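Local coordinates for protein cyclopenase asqI (Emericella nidulans, PDB 5YY3) that catalyses the zinc-dependent conversion of 4'-methoxycyclopenin into 4'-methoxyviridicatin, with release of methyl isocyanate, in aspoquinolone biosynthesis, at residues P466-V471 and T524-D529; E509-T514 and T530-A535; V429-R434 and G442-F447; R492-A497 and V574-A579; M562-K567 and F641-T646. One frame throughout, in Å; residues are numbered along the deposited sequence.

How the contacts relate
All five contacts belong to the beta-rich part of the chain that corresponds to the hemocyanin ig-like domain, and every one reaches the same mixed sheet system. Contact 3 closes first along the chain. Contacts 1 and 4 then alternate their segments, contact 2 is nested inside the loop closed by contact 4, and contact 5 brings in strand 636-644. Contacts 3 and 5 have centres about 9 Å apart and share the neighbouring strands 443-449 and 636-644; contacts 1 and 2 lie about 10 Å apart, and contacts 2 and 5 about 18 Å. This compact interlocking folds distant chain segments into one body, away from the zinc-binding histidines.

Contact 1. Residues P466-V471 and T524-D529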
# COMPACT_ATOMS: atom_id res chain seq x y z
N PRO A 466 -6.58 14.31 28.13
CA PRO A 466 -7.45 15.41 28.55
C PRO A 466 -7.01 16.74 27.95
O PRO A 466 -5.82 17.07 27.98
CB PRO A 466 -7.30 15.41 30.07
CG PRO A 466 -6.96 13.99 30.39
CD PRO A 466 -6.09 13.52 29.27
N TYR A 467 -7.96 17.49 27.39
CA TYR A 467 -7.65 18.79 26.83
C TYR A 467 -8.56 19.87 27.42
O TYR A 467 -9.53 19.59 28.12
CB TYR A 467 -7.74 18.78 25.29
CG TYR A 467 -9.15 18.73 24.73
CD1 TYR A 467 -9.90 19.89 24.56
CD2 TYR A 467 -9.73 17.52 24.34
CE1 TYR A 467 -11.19 19.86 24.05
CE2 TYR A 467 -11.02 17.47 23.81
CZ TYR A 467 -11.75 18.64 23.67
OH TYR A 467 -13.04 18.63 23.16
N GLU A 468 -8.22 21.10 27.12
CA GLU A 468 -9.02 22.23 27.52
C GLU A 468 -8.86 23.27 26.44
O GLU A 468 -7.93 23.21 25.65
CB GLU A 468 -8.56 22.78 28.87
CG GLU A 468 -7.28 23.61 28.74
CD GLU A 468 -6.73 24.10 30.06
OE1 GLU A 468 -6.72 23.31 31.05
OE2 GLU A 468 -6.33 25.29 30.09
N TRP A 469 -9.76 24.22 26.37
CA TRP A 469 -9.46 25.39 25.58
C TRP A 469 -9.65 26.61 26.46
O TRP A 469 -10.36 26.57 27.49
CB TRP A 469 -10.32 25.46 24.32
CG TRP A 469 -11.80 25.61 24.53
CD1 TRP A 469 -12.67 24.63 24.91
CD2 TRP A 469 -12.59 26.80 24.35
NE1 TRP A 469 -13.96 25.13 24.97
CE2 TRP A 469 -13.94 26.46 24.63
CE3 TRP A 469 -12.29 28.12 23.97
CZ2 TRP A 469 -14.98 27.40 24.57
CZ3 TRP A 469 -13.33 29.05 23.90
CH2 TRP A 469 -14.66 28.68 24.20
N ASN A 470 -8.99 27.69 26.08
CA ASN A 470 -9.25 28.94 26.74
C ASN A 470 -9.16 30.07 25.73
O ASN A 470 -8.63 29.89 24.62
CB ASN A 470 -8.30 29.15 27.93
CG ASN A 470 -6.84 29.04 27.54
OD1 ASN A 470 -6.26 29.96 26.97
ND2 ASN A 470 -6.23 27.91 27.87
N VAL A 471 -9.70 31.23 26.11
CA VAL A 471 -9.74 32.37 25.22
C VAL A 471 -9.84 33.62 26.09
O VAL A 471 -10.33 33.59 27.23
CB VAL A 471 -10.94 32.29 24.23
CG1 VAL A 471 -12.24 32.44 24.95
CG2 VAL A 471 -10.82 33.34 23.09
N THR A 524 -9.78 35.47 31.23
CA THR A 524 -9.53 34.25 30.46
C THR A 524 -10.54 33.16 30.82
O THR A 524 -10.50 32.60 31.93
CB THR A 524 -8.10 33.73 30.68
OG1 THR A 524 -7.17 34.73 30.26
CG2 THR A 524 -7.85 32.46 29.85
N LYS A 525 -11.45 32.86 29.91
CA LYS A 525 -12.40 31.77 30.15
C LYS A 525 -11.72 30.44 29.85
O LYS A 525 -11.09 30.30 28.80
CB LYS A 525 -13.65 31.92 29.28
CG LYS A 525 -14.68 30.81 29.50
CD LYS A 525 -15.56 31.12 30.70
CE LYS A 525 -16.71 30.14 30.87
NZ LYS A 525 -16.38 29.13 31.90
N VAL A 526 -11.82 29.49 30.77
CA VAL A 526 -11.30 28.14 30.54
C VAL A 526 -12.44 27.11 30.49
O VAL A 526 -13.33 27.10 31.35
CB VAL A 526 -10.28 27.72 31.61
CG1 VAL A 526 -9.60 26.39 31.23
CG2 VAL A 526 -9.24 28.81 31.80
N ARG A 527 -12.40 26.24 29.48
CA ARG A 527 -13.36 25.14 29.35
C ARG A 527 -12.65 23.79 29.25
O ARG A 527 -11.78 23.61 28.41
CB ARG A 527 -14.23 25.33 28.11
CG ARG A 527 -15.12 26.55 28.15
CD ARG A 527 -16.34 26.26 28.98
NE ARG A 527 -17.24 25.34 28.30
CZ ARG A 527 -18.26 24.73 28.90
NH1 ARG A 527 -18.48 24.95 30.20
NH2 ARG A 527 -19.06 23.91 28.22
N LEU A 528 -13.04 22.84 30.10
CA LEU A 528 -12.50 21.47 29.99
C LEU A 528 -13.21 20.70 28.88
O LEU A 528 -14.35 21.04 28.50
CB LEU A 528 -12.64 20.72 31.32
CG LEU A 528 -12.09 21.42 32.58
CD1 LEU A 528 -12.23 20.54 33.81
CD2 LEU A 528 -10.63 21.86 32.39
N ASP A 529 -12.52 19.68 28.36
CA ASP A 529 -13.11 18.76 27.37
C ASP A 529 -14.39 18.13 27.90
O ASP A 529 -15.39 17.97 27.18
CB ASP A 529 -12.10 17.66 26.98
CG ASP A 529 -11.43 16.99 28.18
OD1 ASP A 529 -11.65 17.41 29.33
OD2 ASP A 529 -10.63 16.04 27.97
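Asp529 sets its CB over the centre of one face of the Tyr467 ring, 3.4 Å from the centroid, a CH-pi contact with the carboxylate plane turned 65° against the ring. Tyr467 reaches it because its CG sits between the backbone N and the carbonyl carbon (chi1 73°). The same aspartate closes the strand pairing: its OD2 takes the N-H of Tyr467 at 3.1 Å, from above the carboxylate plane, while its own N-H goes to Tyr467 O. Further in, Trp469 and Arg527 are an antiparallel hydrogen-bonded pair, and the bond from Arg527 N to Trp469 O is 2.9 Å long and practically straight at 179°. Their side chains run alongside each other. Trp469 NE1 lies 3.2 Å from Arg527 CB, and Arg527 CG sits over the indole toward its rim, so the arginine offers its aliphatic part rather than its guanidinium to the ring. This is the tight side, where Tyr467, Trp469 and Val471 are buried and Leu491 and Leu493 of strand 487-497 pack on the indole.

The face of Glu468, Asn470, Val526 and Leu528 is looser. Thr524 and Val526 are exposed there, and Leu528 CD2 comes only to 4.2 Å from Glu468 CB. Glu468 turns its OE2 to a salt bridge with Arg430 NE, assisted by a weak bond from Asn470 ND2.

On the tight side, Asp511 OD2 of strand 508-517 forms a salt bridge with Arg527 NE and accepts a hydrogen bond from Trp469 NE1. One carboxylate oxygen thus serves two polar ends, and the arginine beside it would favour the ionised form of Asp511.

Contact 2. Residues E509-T514 and T530-A535; sequences EMDRAT and TDSSVA
The carboxylate of Asp511 is gripped on both faces of its plane by backbone N-H groups, that of Ser533 across the contact and that of Arg512, its own neighbour in the strand. Ser533 N meets Asp511 OD1 at 3.1 Å with a nearly straight N-H (170°), approaching 42° out of the plane; Arg512 N reaches the same oxygen from the opposite face at 2.7 Å. OD2, the other corner of the group, is turned to the strand pair 466-471 and 524-529. Two donors on OD1 would hold the carboxylate against rotation, and aspartate suits the place because its short side chain, with CG anti to the backbone N (chi1 -150°), brings that oxygen to the loop. The second flat group is the carboxylate of Glu509: Val534 CG2 sits squarely over one face of it, 3.6 Å from Glu509 CD and 3.9 Å from each of its oxygens.

Segment 530-535 folds here into a type I beta turn from Ser532 to Ala535, and Ser532 OG adds an ST turn by accepting from Val534 N at 3.2 Å. That hydroxyl in turn donates to Met510 O at 2.6 Å. On the strand side, Met510 and Asp511 both face Leu493 of strand 487-497 in a classic beta bulge, an irregularity consistent with Met510 O and the Asp511 side chain both being presented to the turn.

Water 1 bridges the two segments, donating to Glu509 OE2 and hydrogen-bonded to Ser533 OG. Arg224 of helix 210-231 touches both Val534 and Met510.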
# COMPACT_ATOMS: atom_id res chain seq x y z
N GLU A 509 -18.23 21.27 15.56
CA GLU A 509 -18.55 21.97 16.79
C GLU A 509 -17.92 21.27 17.98
O GLU A 509 -18.05 20.07 18.14
CB GLU A 509 -20.07 22.09 16.99
CG GLU A 509 -20.44 23.10 18.11
CD GLU A 509 -21.91 23.03 18.53
OE1 GLU A 509 -22.66 22.27 17.91
OE2 GLU A 509 -22.30 23.73 19.50
N MET A 510 -17.24 22.04 18.83
CA MET A 510 -16.50 21.48 19.95
C MET A 510 -17.04 21.97 21.30
O MET A 510 -16.87 21.31 22.34
CB MET A 510 -15.02 21.83 19.82
CG MET A 510 -14.35 21.16 18.60
SD MET A 510 -14.42 19.35 18.72
CE MET A 510 -13.20 19.10 20.01
N ASP A 511 -17.71 23.12 21.29
CA ASP A 511 -18.21 23.68 22.53
C ASP A 511 -19.06 24.92 22.31
O ASP A 511 -18.94 25.61 21.29
CB ASP A 511 -17.06 24.05 23.48
CG ASP A 511 -17.45 23.94 24.94
OD1 ASP A 511 -18.65 23.73 25.23
OD2 ASP A 511 -16.55 24.06 25.80
N ARG A 512 -19.91 25.18 23.30
CA ARG A 512 -20.75 26.37 23.38
C ARG A 512 -20.86 26.75 24.85
O ARG A 512 -21.33 25.94 25.65
CB ARG A 512 -22.14 26.12 22.79
CG ARG A 512 -22.89 27.37 22.47
CD ARG A 512 -24.39 27.17 22.60
NE ARG A 512 -24.88 26.07 21.78
CZ ARG A 512 -25.68 25.10 22.23
NH1 ARG A 512 -26.08 25.11 23.49
NH2 ARG A 512 -26.08 24.14 21.41
N ALA A 513 -20.42 27.95 25.21
CA ALA A 513 -20.36 28.29 26.63
C ALA A 513 -20.72 29.74 26.92
O ALA A 513 -20.24 30.67 26.27
CB ALA A 513 -18.98 27.98 27.18
N THR A 514 -21.56 29.91 27.93
CA THR A 514 -21.97 31.22 28.38
C THR A 514 -20.85 31.87 29.19
O THR A 514 -20.20 31.23 30.01
CB THR A 514 -23.26 31.14 29.21
OG1 THR A 514 -24.34 30.79 28.34
CG2 THR A 514 -23.57 32.48 29.87
N THR A 530 -14.36 17.78 29.19
CA THR A 530 -15.40 16.97 29.81
C THR A 530 -16.62 17.81 30.18
O THR A 530 -17.61 17.28 30.66
CB THR A 530 -14.85 16.24 31.07
OG1 THR A 530 -14.06 17.14 31.85
CG2 THR A 530 -13.96 15.05 30.66
N ASP A 531 -16.53 19.13 29.97
CA ASP A 531 -17.66 20.02 30.24
C ASP A 531 -18.34 20.46 28.94
O ASP A 531 -19.33 21.19 28.97
CB ASP A 531 -17.20 21.24 31.05
CG ASP A 531 -16.81 20.89 32.49
OD1 ASP A 531 -17.39 19.93 33.06
OD2 ASP A 531 -15.91 21.57 33.06
N SER A 532 -17.81 20.02 27.80
CA SER A 532 -18.30 20.44 26.50
C SER A 532 -19.80 20.24 26.30
O SER A 532 -20.34 19.18 26.58
CB SER A 532 -17.55 19.68 25.41
OG SER A 532 -18.12 19.94 24.13
N SER A 533 -20.47 21.28 25.80
CA SER A 533 -21.91 21.19 25.52
C SER A 533 -22.25 20.12 24.47
O SER A 533 -23.39 19.68 24.37
CB SER A 533 -22.42 22.54 25.05
OG SER A 533 -21.88 22.85 23.78
N VAL A 534 -21.24 19.73 23.70
CA VAL A 534 -21.39 18.80 22.58
C VAL A 534 -21.24 17.33 23.03
O VAL A 534 -21.74 16.41 22.38
CB VAL A 534 -20.33 19.16 21.50
CG1 VAL A 534 -20.09 18.02 20.53
CG2 VAL A 534 -20.74 20.44 20.78
N ALA A 535 -20.61 17.13 24.17
CA ALA A 535 -20.14 15.81 24.56
C ALA A 535 -21.14 14.99 25.38
O ALA A 535 -21.88 15.52 26.19
CB ALA A 535 -18.84 15.95 25.34
O HOH W 1 -23.55 22.78 21.68

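Contact 3. Residues V429-R434 and G442-F447; sequences VRLQDR and GHITTF
Ile444 lies obliquely across Val429, its CD1 resting 3.8 Å from Val429 CG1, while its other branch turns to the chain itself: CG2 packs on the Arg430-Leu431 peptide, 3.6 Å from Arg430 C. Both approaches follow from chi1 of 61°, which puts CG1 between the backbone N and the carbonyl carbon and leaves CG2 beside the N. Leu431 comes from the other strand in return, laying CD2 along the Ile444-Thr445 backbone, 4.0 Å from Thr445 N. Valine, isoleucine and leucine suit this junction, being apolar and branched enough to meet both side chains and backbone.

Backbone pairing is slight. Gly442 N gives Val429 O a weak bond of 3.0 Å, and glycine fits there because its phi is positive (86°). Further along, water 2 takes the place of a direct bond, accepting from Leu431 N and donating to His443 O. His443 itself faces away from strand 422-431 and bonds through ND1 to Tyr644 OH.

With their short segments inclined at 60°, the strands splay apart and do not pair as a hairpin; each pairs antiparallel with strand 461-475, and 443-449 also runs parallel to 636-644, an arrangement within the ig-like beta domain of the hemocyanin family.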
# COMPACT_ATOMS: atom_id res chain seq x y z
N VAL A 429 -5.87 25.91 22.35
CA VAL A 429 -6.27 24.53 22.69
C VAL A 429 -5.04 23.81 23.27
O VAL A 429 -3.98 23.81 22.63
CB VAL A 429 -6.83 23.77 21.43
CG1 VAL A 429 -7.38 22.40 21.82
CG2 VAL A 429 -7.92 24.60 20.75
N ARG A 430 -5.16 23.24 24.47
CA ARG A 430 -4.01 22.67 25.21
C ARG A 430 -4.34 21.37 25.87
O ARG A 430 -5.49 21.13 26.21
CB ARG A 430 -3.54 23.55 26.38
CG ARG A 430 -3.76 25.00 26.31
CD ARG A 430 -2.86 25.69 27.33
NE ARG A 430 -3.45 25.94 28.63
CZ ARG A 430 -2.92 26.79 29.49
NH1 ARG A 430 -1.79 27.41 29.17
NH2 ARG A 430 -3.49 27.03 30.67
N LEU A 431 -3.30 20.61 26.20
CA LEU A 431 -3.45 19.53 27.17
C LEU A 431 -3.77 20.09 28.55
O LEU A 431 -3.41 21.23 28.87
CB LEU A 431 -2.17 18.69 27.24
CG LEU A 431 -1.77 17.90 25.99
CD1 LEU A 431 -0.35 17.38 26.14
CD2 LEU A 431 -2.76 16.75 25.79
N GLN A 432 -4.45 19.30 29.36
CA GLN A 432 -4.68 19.70 30.73
C GLN A 432 -3.41 19.48 31.54
O GLN A 432 -3.04 20.30 32.38
CB GLN A 432 -5.83 18.92 31.32
CG GLN A 432 -7.19 19.37 30.85
CD GLN A 432 -8.28 18.65 31.59
OE1 GLN A 432 -8.21 18.50 32.82
NE2 GLN A 432 -9.27 18.16 30.86
N ASP A 433 -2.74 18.36 31.28
CA ASP A 433 -1.45 18.06 31.89
C ASP A 433 -0.34 18.73 31.10
O ASP A 433 -0.00 18.29 30.02
CB ASP A 433 -1.24 16.56 31.95
CG ASP A 433 0.13 16.18 32.49
OD1 ASP A 433 0.86 17.05 33.01
OD2 ASP A 433 0.47 14.98 32.39
N ARG A 434 0.23 19.80 31.65
CA ARG A 434 1.28 20.57 30.98
C ARG A 434 2.68 20.32 31.57
O ARG A 434 3.55 21.20 31.52
CB ARG A 434 0.95 22.06 31.05
CG ARG A 434 -0.36 22.43 30.39
CD ARG A 434 -0.66 23.92 30.48
NE ARG A 434 -1.43 24.30 31.67
CZ ARG A 434 -2.73 24.03 31.84
NH1 ARG A 434 -3.41 23.31 30.93
NH2 ARG A 434 -3.35 24.44 32.95
N GLY A 442 -1.10 24.20 22.02
CA GLY A 442 -1.50 23.88 20.66
C GLY A 442 -0.96 22.56 20.16
O GLY A 442 -0.99 22.29 18.97
N HIS A 443 -0.45 21.73 21.06
CA HIS A 443 -0.02 20.38 20.68
C HIS A 443 -0.72 19.39 21.59
O HIS A 443 -0.35 19.24 22.76
CB HIS A 443 1.51 20.22 20.76
CG HIS A 443 2.26 21.15 19.86
ND1 HIS A 443 2.89 20.72 18.71
CD2 HIS A 443 2.44 22.49 19.91
CE1 HIS A 443 3.44 21.76 18.09
NE2 HIS A 443 3.18 22.84 18.80
N ILE A 444 -1.75 18.74 21.05
CA ILE A 444 -2.55 17.81 21.85
C ILE A 444 -2.53 16.39 21.26
O ILE A 444 -1.99 16.14 20.16
CB ILE A 444 -3.99 18.33 21.99
CG1 ILE A 444 -4.67 18.46 20.63
CG2 ILE A 444 -3.99 19.70 22.71
CD1 ILE A 444 -6.11 19.01 20.72
N THR A 445 -3.11 15.45 21.99
CA THR A 445 -2.80 14.04 21.77
C THR A 445 -4.01 13.08 21.80
O THR A 445 -4.85 13.12 22.71
CB THR A 445 -1.78 13.58 22.81
OG1 THR A 445 -0.71 14.52 22.84
CG2 THR A 445 -1.22 12.21 22.46
N THR A 446 -4.07 12.21 20.81
CA THR A 446 -5.02 11.12 20.79
C THR A 446 -4.26 9.81 20.92
O THR A 446 -3.04 9.77 20.73
CB THR A 446 -5.82 11.10 19.50
OG1 THR A 446 -4.94 10.82 18.41
CG2 THR A 446 -6.51 12.45 19.29
N PHE A 447 -4.97 8.74 21.24
CA PHE A 447 -4.35 7.43 21.29
C PHE A 447 -5.30 6.37 20.75
O PHE A 447 -6.53 6.52 20.78
CB PHE A 447 -3.90 7.08 22.71
CG PHE A 447 -4.97 7.29 23.77
CD1 PHE A 447 -5.91 6.30 24.04
CD2 PHE A 447 -5.00 8.45 24.52
CE1 PHE A 447 -6.88 6.48 25.02
CE2 PHE A 447 -5.97 8.64 25.50
CZ PHE A 447 -6.91 7.65 25.75
O HOH W 2 -0.98 21.47 24.55

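Contact 4. Residues R492-A497 and V574-A579; sequences RLFIAA and VAFCIA
Phe494 and Phe576 form an antiparallel hydrogen-bonded pair, and their side chains run side by side in the same direction. Phe494 CD1 meets the edge of the Phe576 ring near its plane, 4.0 Å from Phe576 CD1. The rings come from different first torsions: Phe576 CG is anti to the backbone N (chi1 161°), that of Phe494 beside it (chi1 -69°). Beneath them the backbones exchange two bonds, Phe494 N to Phe576 O at 2.9 Å and Phe576 N to Phe494 O at 2.8 Å. Similar couples join Arg492 to Ile578 and Ala496 to Val574, six bonds in all. Arg492 lays its aliphatic chain beside Ile578, with CB 3.7 Å from Ile578 CG2. On the other face, small Ala575 leaves room for Leu493 CD1 and Ile495 CG2, each 4.3 Å from Ala575 CB.

Around this shell, Phe606 meets both phenylalanine rings edge-to-face. The extended chain of Arg492 carries its guanidinium to two salt bridges, NH1 to Asp598 and NH2 to Asp582, while NE bonds to Thr580 OG1; an arginine is thereby accepted in a buried place.

All ten touching residues are buried. Strand 487-497 is flanked by 508-517 and strand 571-580 by 636-644, both antiparallel, while Leu424 and Leu427 of strand 422-431 pack against the face that carries Ala575 and Cys577.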
# COMPACT_ATOMS: atom_id res chain seq x y z
N ARG A 492 -18.70 30.32 21.10
CA ARG A 492 -18.94 29.16 20.26
C ARG A 492 -17.64 28.68 19.61
O ARG A 492 -17.03 29.40 18.81
CB ARG A 492 -19.97 29.49 19.18
CG ARG A 492 -21.24 30.07 19.74
CD ARG A 492 -22.13 30.59 18.64
NE ARG A 492 -23.38 31.09 19.19
CZ ARG A 492 -24.47 30.36 19.34
NH1 ARG A 492 -24.47 29.09 18.95
NH2 ARG A 492 -25.56 30.91 19.86
N LEU A 493 -17.24 27.47 19.96
CA LEU A 493 -15.96 26.92 19.50
C LEU A 493 -16.12 25.81 18.44
O LEU A 493 -16.85 24.83 18.65
CB LEU A 493 -15.17 26.36 20.68
CG LEU A 493 -13.91 25.56 20.33
CD1 LEU A 493 -12.80 26.46 19.86
CD2 LEU A 493 -13.46 24.71 21.50
N PHE A 494 -15.42 26.00 17.32
CA PHE A 494 -15.36 25.04 16.23
C PHE A 494 -13.91 24.74 15.85
O PHE A 494 -13.02 25.59 16.02
CB PHE A 494 -16.10 25.57 14.99
CG PHE A 494 -17.60 25.66 15.15
CD1 PHE A 494 -18.19 26.74 15.80
CD2 PHE A 494 -18.44 24.69 14.57
CE1 PHE A 494 -19.57 26.84 15.93
CE2 PHE A 494 -19.82 24.79 14.68
CZ PHE A 494 -20.40 25.86 15.36
N ILE A 495 -13.66 23.53 15.33
CA ILE A 495 -12.38 23.22 14.71
C ILE A 495 -12.59 22.65 13.31
O ILE A 495 -13.67 22.19 12.96
CB ILE A 495 -11.55 22.21 15.53
CG1 ILE A 495 -12.22 20.83 15.55
CG2 ILE A 495 -11.25 22.77 16.95
CD1 ILE A 495 -11.46 19.77 16.34
N ALA A 496 -11.53 22.70 12.51
CA ALA A 496 -11.56 22.21 11.15
C ALA A 496 -10.15 21.79 10.76
O ALA A 496 -9.18 22.46 11.11
CB ALA A 496 -12.09 23.26 10.22
N ALA A 497 -10.04 20.65 10.09
CA ALA A 497 -8.80 20.27 9.43
C ALA A 497 -8.38 21.43 8.54
O ALA A 497 -9.20 21.98 7.80
CB ALA A 497 -8.99 18.97 8.59
N VAL A 574 -7.47 24.14 12.66
CA VAL A 574 -7.71 25.53 13.05
C VAL A 574 -8.84 25.58 14.07
O VAL A 574 -9.86 24.89 13.91
CB VAL A 574 -8.06 26.40 11.83
CG1 VAL A 574 -8.43 27.82 12.27
CG2 VAL A 574 -6.89 26.43 10.85
N ALA A 575 -8.65 26.35 15.13
CA ALA A 575 -9.71 26.59 16.10
C ALA A 575 -10.34 27.94 15.82
O ALA A 575 -9.65 28.89 15.48
CB ALA A 575 -9.18 26.53 17.51
N PHE A 576 -11.66 28.00 15.97
CA PHE A 576 -12.44 29.19 15.68
C PHE A 576 -13.35 29.45 16.87
O PHE A 576 -13.96 28.53 17.41
CB PHE A 576 -13.25 28.98 14.39
CG PHE A 576 -14.42 29.92 14.23
CD1 PHE A 576 -15.65 29.61 14.78
CD2 PHE A 576 -14.29 31.08 13.49
CE1 PHE A 576 -16.73 30.44 14.62
CE2 PHE A 576 -15.38 31.93 13.33
CZ PHE A 576 -16.59 31.61 13.89
N CYS A 577 -13.41 30.71 17.29
CA CYS A 577 -14.27 31.08 18.40
C CYS A 577 -14.99 32.38 18.05
O CYS A 577 -14.37 33.38 17.67
CB CYS A 577 -13.48 31.23 19.70
SG CYS A 577 -14.58 31.36 21.17
N ILE A 578 -16.31 32.35 18.15
CA ILE A 578 -17.10 33.54 17.93
C ILE A 578 -17.87 33.87 19.22
O ILE A 578 -18.31 32.96 19.94
CB ILE A 578 -18.07 33.38 16.71
CG1 ILE A 578 -18.88 34.66 16.48
CG2 ILE A 578 -18.99 32.19 16.88
CD1 ILE A 578 -19.70 34.62 15.20
N ALA A 579 -17.99 35.15 19.54
CA ALA A 579 -18.80 35.56 20.67
C ALA A 579 -20.12 36.14 20.18
O ALA A 579 -20.15 37.12 19.42
CB ALA A 579 -18.06 36.58 21.55

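Contact 5. Residues M562-K567 and F641-T646; sequences MLPVGK and FKIYRT
A first torsion that sets CG anti to the backbone N (chi1 -174°) and a bend at chi3 (77°) fold Arg645 over Val565 and bring its guanidinium to Gly566. Here a loop is fastened to strand 636-644 of the ig-like beta domain by a single backbone bridge, Lys567 with Tyr644. Arg645 NH1 gives Gly566 O a 3.0 Å bond in the carbonyl plane, on a lone pair, although that oxygen is 30° out of the guanidinium plane. Val565 supports the aliphatic part, its CG2 3.5 Å from Arg645 CD, and Lys567 CA lies over one face of the guanidinium. The arginine also reaches beyond the loop, with a cation-pi contact to Trp232 and a salt bridge from NH2 to Asp165 of the second subunit.

Ile643 CG2 packs 3.4 Å from Pro564 O, and its CD1 reaches Pro564 CD and Leu563 CG. Gly566 has positive phi and keeps its CA just 3.7 Å from Ile643 O, a place that suits a residue without a side chain.

The bridge pairs a weak bond from Lys567 N to Ile643 O with one from Arg645 N to Lys567 O, 2.9 Å long and entering from above the carbonyl plane.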
# COMPACT_ATOMS: atom_id res chain seq x y z
N MET A 562 -14.07 13.03 20.60
CA MET A 562 -14.21 14.49 20.47
C MET A 562 -13.15 15.05 19.56
O MET A 562 -13.41 15.97 18.78
CB MET A 562 -14.15 15.16 21.84
CG MET A 562 -15.48 15.11 22.60
SD MET A 562 -16.71 16.19 21.84
CE MET A 562 -16.00 17.79 22.22
N LEU A 563 -11.95 14.50 19.65
CA LEU A 563 -10.86 14.94 18.80
C LEU A 563 -10.72 14.04 17.58
O LEU A 563 -10.73 12.82 17.71
CB LEU A 563 -9.55 14.94 19.59
CG LEU A 563 -8.90 16.22 20.11
CD1 LEU A 563 -9.90 17.24 20.55
CD2 LEU A 563 -7.94 15.88 21.23
N PRO A 564 -10.59 14.64 16.39
CA PRO A 564 -10.11 13.84 15.25
C PRO A 564 -8.81 13.15 15.63
O PRO A 564 -8.06 13.72 16.40
CB PRO A 564 -9.90 14.88 14.16
CG PRO A 564 -10.92 15.95 14.48
CD PRO A 564 -10.95 16.01 15.99
N VAL A 565 -8.57 11.94 15.13
CA VAL A 565 -7.43 11.13 15.55
C VAL A 565 -6.07 11.83 15.28
O VAL A 565 -5.12 11.65 16.04
CB VAL A 565 -7.48 9.73 14.86
CG1 VAL A 565 -7.36 9.84 13.35
CG2 VAL A 565 -6.43 8.77 15.43
N GLY A 566 -5.99 12.64 14.23
CA GLY A 566 -4.77 13.35 13.91
C GLY A 566 -3.74 12.50 13.19
O GLY A 566 -4.04 11.41 12.70
N LYS A 567 -2.51 13.00 13.11
CA LYS A 567 -1.41 12.25 12.48
C LYS A 567 -0.23 12.09 13.42
O LYS A 567 -0.05 12.90 14.34
CB LYS A 567 -0.98 12.94 11.19
CG LYS A 567 -2.02 12.83 10.09
CD LYS A 567 -1.74 13.79 8.95
CE LYS A 567 -2.50 13.40 7.71
NZ LYS A 567 -2.05 14.24 6.57
N PHE A 641 -3.59 24.71 15.78
CA PHE A 641 -3.05 23.74 16.74
C PHE A 641 -2.84 22.44 15.99
O PHE A 641 -3.27 22.29 14.86
CB PHE A 641 -3.99 23.53 17.93
CG PHE A 641 -5.30 22.87 17.59
CD1 PHE A 641 -6.32 23.59 16.98
CD2 PHE A 641 -5.53 21.53 17.89
CE1 PHE A 641 -7.53 22.99 16.66
CE2 PHE A 641 -6.74 20.94 17.59
CZ PHE A 641 -7.73 21.67 16.98
N LYS A 642 -2.18 21.49 16.63
CA LYS A 642 -1.91 20.24 15.98
C LYS A 642 -2.39 19.09 16.84
O LYS A 642 -2.27 19.11 18.07
CB LYS A 642 -0.41 20.10 15.67
CG LYS A 642 0.10 21.04 14.57
CD LYS A 642 1.56 20.70 14.22
CE LYS A 642 2.25 21.83 13.46
NZ LYS A 642 3.58 21.40 12.94
N ILE A 643 -2.96 18.08 16.19
CA ILE A 643 -3.30 16.84 16.85
C ILE A 643 -2.33 15.73 16.44
O ILE A 643 -2.12 15.50 15.25
CB ILE A 643 -4.74 16.41 16.53
CG1 ILE A 643 -5.68 17.57 16.86
CG2 ILE A 643 -5.12 15.18 17.31
CD1 ILE A 643 -7.11 17.29 16.52
N TYR A 644 -1.76 15.08 17.45
CA TYR A 644 -0.78 14.00 17.29
C TYR A 644 -1.40 12.65 17.61
O TYR A 644 -2.00 12.45 18.66
CB TYR A 644 0.43 14.22 18.21
CG TYR A 644 1.27 15.44 17.88
CD1 TYR A 644 0.81 16.72 18.16
CD2 TYR A 644 2.54 15.30 17.31
CE1 TYR A 644 1.57 17.84 17.85
CE2 TYR A 644 3.31 16.40 17.00
CZ TYR A 644 2.82 17.67 17.27
OH TYR A 644 3.58 18.78 16.97
N ARG A 645 -1.22 11.72 16.68
CA ARG A 645 -1.72 10.36 16.83
C ARG A 645 -0.69 9.48 17.52
O ARG A 645 0.51 9.60 17.27
CB ARG A 645 -2.07 9.80 15.45
CG ARG A 645 -2.74 8.46 15.48
CD ARG A 645 -3.23 8.12 14.09
NE ARG A 645 -2.16 7.68 13.20
CZ ARG A 645 -2.01 8.11 11.95
NH1 ARG A 645 -2.86 9.00 11.45
NH2 ARG A 645 -1.01 7.64 11.20
N THR A 646 -1.20 8.57 18.34
CA THR A 646 -0.41 7.71 19.23
C THR A 646 -1.07 6.32 19.30
O THR A 646 -2.27 6.20 19.07
CB THR A 646 -0.33 8.37 20.63
OG1 THR A 646 0.89 9.13 20.73
CG2 THR A 646 -0.43 7.40 21.77